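Local coordinates for protein putative lipase (Bacteroides thetaiotaomicron VPI-5482, PDB 3BZW) that probably acts as a lipase or esterase of the GDSL-like SGNH hydrolase family, perhaps cleaving lysophospholipids, at residues A[25-39]-A[56-69]. Numbering follows the deposited sequence.
With ACT (acetate ion), chain G.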
loop_
_atom_site.group_PDB
_atom_site.type_symbol
_atom_site.label_atom_id
_atom_site.label_comp_id
_atom_site.label_asym_id
_atom_site.label_seq_id
_atom_site.Cartn_x
_atom_site.Cartn_y
_atom_site.Cartn_z
ATOM N N GLN A 25 -1.748 38.013 -26.578
ATOM C CA GLN A 25 -2.056 38.702 -27.825
ATOM C C GLN A 25 -1.118 39.881 -28.075
ATOM O O GLN A 25 -0.976 40.752 -27.221
ATOM C CB GLN A 25 -3.503 39.204 -27.792
ATOM C CG GLN A 25 -3.887 40.124 -28.941
ATOM C CD GLN A 25 -3.977 39.403 -30.266
ATOM O OE1 GLN A 25 -4.753 38.459 -30.417
ATOM N NE2 GLN A 25 -3.187 39.847 -31.238
ATOM N N GLY A 26 -0.481 39.891 -29.246
ATOM C CA GLY A 26 0.419 40.974 -29.619
ATOM C C GLY A 26 1.735 41.081 -28.871
ATOM O O GLY A 26 2.482 42.035 -29.073
ATOM N N LYS A 27 2.036 40.109 -28.017
ATOM C CA LYS A 27 3.273 40.148 -27.247
ATOM C C LYS A 27 4.485 39.614 -28.007
ATOM O O LYS A 27 4.351 38.966 -29.044
ATOM C CB LYS A 27 3.102 39.364 -25.945
ATOM C CG LYS A 27 1.962 39.864 -25.067
ATOM C CD LYS A 27 2.117 41.336 -24.711
ATOM C CE LYS A 27 0.968 41.796 -23.823
ATOM N NZ LYS A 27 0.977 43.273 -23.608
ATOM N N LYS A 28 5.671 39.904 -27.483
ATOM C CA LYS A 28 6.902 39.440 -28.100
ATOM C C LYS A 28 7.452 38.334 -27.214
ATOM O O LYS A 28 7.692 38.538 -26.022
ATOM C CB LYS A 28 7.880 40.606 -28.236
ATOM C CG LYS A 28 7.224 41.767 -28.980
ATOM C CD LYS A 28 8.210 42.714 -29.609
ATOM C CE LYS A 28 7.457 43.758 -30.428
ATOM N NZ LYS A 28 8.378 44.646 -31.181
ATOM N N VAL A 29 7.641 37.159 -27.802
ATOM C CA VAL A 29 8.103 36.000 -27.050
ATOM C C VAL A 29 9.414 35.384 -27.516
ATOM O O VAL A 29 9.661 35.230 -28.714
ATOM C CB VAL A 29 7.020 34.889 -27.064
ATOM C CG1 VAL A 29 7.497 33.686 -26.263
ATOM C CG2 VAL A 29 5.712 35.427 -26.492
ATOM N N GLY A 30 10.255 35.028 -26.551
ATOM C CA GLY A 30 11.516 34.389 -26.870
ATOM C C GLY A 30 11.311 32.890 -26.767
ATOM O O GLY A 30 10.770 32.410 -25.771
ATOM N N TYR A 31 11.722 32.144 -27.788
ATOM C CA TYR A 31 11.557 30.695 -27.770
ATOM C C TYR A 31 12.901 29.980 -27.676
ATOM O O TYR A 31 13.694 29.989 -28.619
ATOM C CB TYR A 31 10.807 30.228 -29.021
ATOM C CG TYR A 31 9.403 30.789 -29.154
ATOM C CD1 TYR A 31 9.173 32.022 -29.767
ATOM C CD2 TYR A 31 8.306 30.075 -28.681
ATOM C CE1 TYR A 31 7.876 32.528 -29.911
ATOM C CE2 TYR A 31 7.010 30.568 -28.814
ATOM C CZ TYR A 31 6.799 31.792 -29.430
ATOM O OH TYR A 31 5.513 32.260 -29.580
ATOM N N ILE A 32 13.140 29.354 -26.530
ATOM C CA ILE A 32 14.382 28.637 -26.269
ATOM C C ILE A 32 14.167 27.131 -26.382
ATOM O O ILE A 32 13.169 26.605 -25.886
ATOM C CB ILE A 32 14.901 28.997 -24.851
ATOM C CG1 ILE A 32 15.295 30.476 -24.823
ATOM C CG2 ILE A 32 16.074 28.096 -24.454
ATOM C CD1 ILE A 32 15.703 30.987 -23.458
ATOM N N GLY A 33 15.091 26.436 -27.045
ATOM C CA GLY A 33 14.943 24.994 -27.176
ATOM C C GLY A 33 15.866 24.263 -28.139
ATOM O O GLY A 33 17.036 24.621 -28.305
ATOM N N ASP A 34 15.328 23.223 -28.775
ATOM C CA ASP A 34 16.094 22.403 -29.707
ATOM C C ASP A 34 15.532 22.396 -31.129
ATOM O O ASP A 34 14.926 23.370 -31.571
ATOM C CB ASP A 34 16.201 20.962 -29.178
ATOM C CG ASP A 34 14.854 20.381 -28.769
ATOM O OD1 ASP A 34 13.854 20.623 -29.475
ATOM O OD2 ASP A 34 14.797 19.672 -27.742
ATOM N N SER A 35 15.733 21.293 -31.845
ATOM C CA SER A 35 15.271 21.197 -33.229
ATOM C C SER A 35 13.767 21.359 -33.416
ATOM O O SER A 35 13.314 21.839 -34.458
ATOM C CB SER A 35 15.721 19.869 -33.845
ATOM O OG SER A 35 15.282 19.754 -35.184
ATOM N N ILE A 36 12.987 20.963 -32.420
ATOM C CA ILE A 36 11.539 21.076 -32.532
ATOM C C ILE A 36 11.120 22.549 -32.545
ATOM O O ILE A 36 10.005 22.888 -32.942
ATOM C CB ILE A 36 10.845 20.280 -31.395
ATOM C CG1 ILE A 36 11.161 18.787 -31.578
ATOM C CG2 ILE A 36 9.337 20.508 -31.421
ATOM C CD1 ILE A 36 10.454 17.857 -30.610
ATOM N N THR A 37 12.041 23.418 -32.142
ATOM C CA THR A 37 11.804 24.859 -32.121
ATOM C C THR A 37 12.609 25.553 -33.237
ATOM O O THR A 37 12.205 26.598 -33.754
ATOM C CB THR A 37 12.198 25.450 -30.742
ATOM O OG1 THR A 37 11.236 25.039 -29.758
ATOM C CG2 THR A 37 12.254 26.968 -30.795
ATOM N N ASP A 38 13.736 24.947 -33.605
ATOM C CA ASP A 38 14.635 25.462 -34.647
ATOM C C ASP A 38 13.907 25.699 -35.976
ATOM O O ASP A 38 13.263 24.795 -36.514
ATOM C CB ASP A 38 15.770 24.453 -34.866
ATOM C CG ASP A 38 16.906 24.995 -35.726
ATOM O OD1 ASP A 38 16.698 25.951 -36.508
ATOM O OD2 ASP A 38 18.017 24.434 -35.623
ATOM N N PRO A 39 14.001 26.920 -36.525
ATOM C CA PRO A 39 13.337 27.221 -37.799
ATOM C C PRO A 39 13.875 26.345 -38.932
ATOM O O PRO A 39 13.182 26.093 -39.917
ATOM C CB PRO A 39 13.671 28.697 -38.024
ATOM C CG PRO A 39 13.840 29.228 -36.631
ATOM C CD PRO A 39 14.621 28.132 -35.960
ATOM N N TRP A 56 -1.901 33.504 -35.370
ATOM C CA TRP A 56 -3.137 33.528 -34.593
ATOM C C TRP A 56 -3.250 34.596 -33.514
ATOM O O TRP A 56 -4.334 35.130 -33.279
ATOM C CB TRP A 56 -3.371 32.169 -33.923
ATOM C CG TRP A 56 -3.348 30.981 -34.835
ATOM C CD1 TRP A 56 -3.744 30.934 -36.144
ATOM C CD2 TRP A 56 -3.010 29.638 -34.471
ATOM N NE1 TRP A 56 -3.683 29.640 -36.614
ATOM C CE2 TRP A 56 -3.236 28.825 -35.607
ATOM C CE3 TRP A 56 -2.545 29.039 -33.292
ATOM C CZ2 TRP A 56 -3.011 27.444 -35.598
ATOM C CZ3 TRP A 56 -2.322 27.662 -33.283
ATOM C CH2 TRP A 56 -2.556 26.882 -34.431
ATOM N N LEU A 57 -2.140 34.897 -32.848
ATOM C CA LEU A 57 -2.159 35.873 -31.766
ATOM C C LEU A 57 -1.298 37.110 -31.987
ATOM O O LEU A 57 -1.203 37.964 -31.106
ATOM C CB LEU A 57 -1.748 35.189 -30.457
ATOM C CG LEU A 57 -2.672 34.054 -30.006
ATOM C CD1 LEU A 57 -2.103 33.367 -28.772
ATOM C CD2 LEU A 57 -4.050 34.618 -29.711
ATOM N N GLY A 58 -0.679 37.207 -33.158
ATOM C CA GLY A 58 0.161 38.355 -33.450
ATOM C C GLY A 58 1.378 38.428 -32.548
ATOM O O GLY A 58 1.850 39.518 -32.206
ATOM N N ILE A 59 1.892 37.264 -32.164
ATOM C CA ILE A 59 3.057 37.186 -31.287
ATOM C C ILE A 59 4.366 37.200 -32.074
ATOM O O ILE A 59 4.599 36.336 -32.916
ATOM C CB ILE A 59 2.997 35.904 -30.423
ATOM C CG1 ILE A 59 1.775 35.966 -29.504
ATOM C CG2 ILE A 59 4.278 35.746 -29.615
ATOM C CD1 ILE A 59 1.557 34.704 -28.684
ATOM N N THR A 60 5.217 38.188 -31.800
ATOM C CA THR A 60 6.507 38.297 -32.476
ATOM C C THR A 60 7.455 37.276 -31.858
ATOM O O THR A 60 7.706 37.296 -30.655
ATOM C CB THR A 60 7.109 39.707 -32.319
ATOM O OG1 THR A 60 6.259 40.662 -32.967
ATOM C CG2 THR A 60 8.500 39.767 -32.941
ATOM N N PRO A 61 7.997 36.369 -32.680
ATOM C CA PRO A 61 8.907 35.355 -32.150
ATOM C C PRO A 61 10.400 35.657 -32.261
ATOM O O PRO A 61 10.891 36.038 -33.320
ATOM C CB PRO A 61 8.528 34.127 -32.962
ATOM C CG PRO A 61 8.338 34.729 -34.335
ATOM C CD PRO A 61 7.595 36.041 -34.063
ATOM N N PHE A 62 11.111 35.496 -31.152
ATOM C CA PHE A 62 12.558 35.661 -31.128
ATOM C C PHE A 62 12.986 34.220 -30.835
ATOM O O PHE A 62 12.977 33.777 -29.685
ATOM C CB PHE A 62 12.986 36.608 -30.002
ATOM C CG PHE A 62 12.446 38.011 -30.141
ATOM C CD1 PHE A 62 12.461 38.665 -31.374
ATOM C CD2 PHE A 62 11.957 38.693 -29.032
ATOM C CE1 PHE A 62 11.996 39.975 -31.493
ATOM C CE2 PHE A 62 11.490 40.004 -29.141
ATOM C CZ PHE A 62 11.511 40.644 -30.377
ATOM N N VAL A 63 13.338 33.489 -31.887
ATOM C CA VAL A 63 13.694 32.076 -31.762
ATOM C C VAL A 63 15.177 31.771 -31.637
ATOM O O VAL A 63 15.984 32.180 -32.474
ATOM C CB VAL A 63 13.127 31.276 -32.958
ATOM C CG1 VAL A 63 13.383 29.793 -32.765
ATOM C CG2 VAL A 63 11.640 31.556 -33.108
ATOM N N TYR A 64 15.529 31.024 -30.596
ATOM C CA TYR A 64 16.916 30.669 -30.354
ATOM C C TYR A 64 17.165 29.166 -30.331
ATOM O O TYR A 64 18.308 28.720 -30.247
ATOM C CB TYR A 64 17.376 31.327 -29.048
ATOM C CG TYR A 64 17.469 32.822 -29.213
ATOM C CD1 TYR A 64 18.601 33.404 -29.781
ATOM C CD2 TYR A 64 16.381 33.643 -28.929
ATOM C CE1 TYR A 64 18.642 34.764 -30.071
ATOM C CE2 TYR A 64 16.412 35.007 -29.216
ATOM C CZ TYR A 64 17.545 35.558 -29.790
ATOM O OH TYR A 64 17.569 36.897 -30.114
ATOM N N GLY A 65 16.091 28.387 -30.429
ATOM C CA GLY A 65 16.239 26.943 -30.428
ATOM C C GLY A 65 17.106 26.467 -31.580
ATOM O O GLY A 65 16.990 26.954 -32.704
ATOM N N ILE A 66 17.980 25.509 -31.300
ATOM C CA ILE A 66 18.868 24.966 -32.318
ATOM C C ILE A 66 18.896 23.445 -32.234
ATOM O O ILE A 66 18.919 22.874 -31.144
ATOM C CB ILE A 66 20.299 25.513 -32.146
ATOM C CG1 ILE A 66 20.310 27.014 -32.458
ATOM C CG2 ILE A 66 21.263 24.760 -33.060
ATOM C CD1 ILE A 66 21.611 27.709 -32.099
ATOM N N SER A 67 18.899 22.801 -33.395
ATOM C CA SER A 67 18.916 21.350 -33.474
ATOM C C SER A 67 19.982 20.704 -32.600
ATOM O O SER A 67 21.146 21.114 -32.613
ATOM C CB SER A 67 19.113 20.913 -34.926
ATOM O OG SER A 67 18.051 21.388 -35.737
ATOM N N GLY A 68 19.564 19.702 -31.831
ATOM C CA GLY A 68 20.478 18.970 -30.971
ATOM C C GLY A 68 20.889 19.570 -29.637
ATOM O O GLY A 68 21.601 18.917 -28.871
ATOM N N ARG A 69 20.458 20.789 -29.332
ATOM C CA ARG A 69 20.849 21.400 -28.066
ATOM C C ARG A 69 20.169 20.771 -26.856
ATOM O O ARG A 69 19.073 20.208 -26.954
ATOM C CB ARG A 69 20.597 22.913 -28.102
ATOM C CG ARG A 69 21.458 23.632 -29.140
ATOM C CD ARG A 69 22.943 23.392 -28.869
ATOM N NE ARG A 69 23.794 23.752 -30.003
ATOM C CZ ARG A 69 24.154 24.993 -30.318
ATOM N NH1 ARG A 69 23.743 26.019 -29.582
ATOM N NH2 ARG A 69 24.933 25.210 -31.371
HETATM C C ACT G . 16.412 17.658 -31.560
HETATM O O ACT G . 16.689 16.921 -32.490
HETATM O OXT ACT G . 17.124 18.616 -31.313
HETATM C CH3 ACT G . 15.182 17.395 -30.729
HETATM O O HOH W 1 3.936 41.183 -31.715
HETATM O O HOH W 2 5.287 33.645 -32.033
HETATM O O HOH W 3 16.573 19.130 -25.830
#
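V29 N bonds T60 O, F62 N bonds V29 O, and Y31 N bonds F62 O, a ladder in which residues 28-31 and 60-63 pair in parallel register; the strand directions differ by 30°. Past the strands, Y31 O receives Y64 N at 2.9 Å and, weakly, G65 N. I66 N then reaches G33 O from above the carbonyl plane, 49° out of it, as regular pairing gives way to loops. G65 CA lies 3.2 Å from G33 O in a CA-H...O contact.

Apolar contacts cover one face of the pair. I59 CG2 presses on V29 CG2 at 3.5 Å, tighter than usual. The Y31 ring, with CG anti to the carbonyl carbon (chi1 -62°), brings CE1 to 3.5 Å from P61 CB, while water 2 joins its hydroxyl to I59 O. On the other face K28 CB lies 3.8 Å from F62 CE2.

Polar side chains tie the loops together. D38 OD2 takes S67 N at 2.9 Å on its anti side and S67 OG at 3.0 Å from above the carboxylate plane, so one oxygen accepts from both the backbone N-H and the hydroxyl of S67. D38 OD1 is held by N40 N.

Acetate OXT, probably from the crystallisation liquor, lies 2.7 Å from its donor G68 N and also accepts from S35 N; N99 ND2 and H242 NE2 hydrogen-bond to the acetate too. Strand 28-33, helix 49-57 and strand 60-63 form a beta-alpha-beta unit. The G33-D34-S35-I36 block, the family's GDSL-like motif, lies at the end of the first strand and in the loop after it, and G68 comes from the loop after the second; the acetate held by two backbone N-H groups and N99 is consistent with the oxyanion hole of SGNH hydrolases.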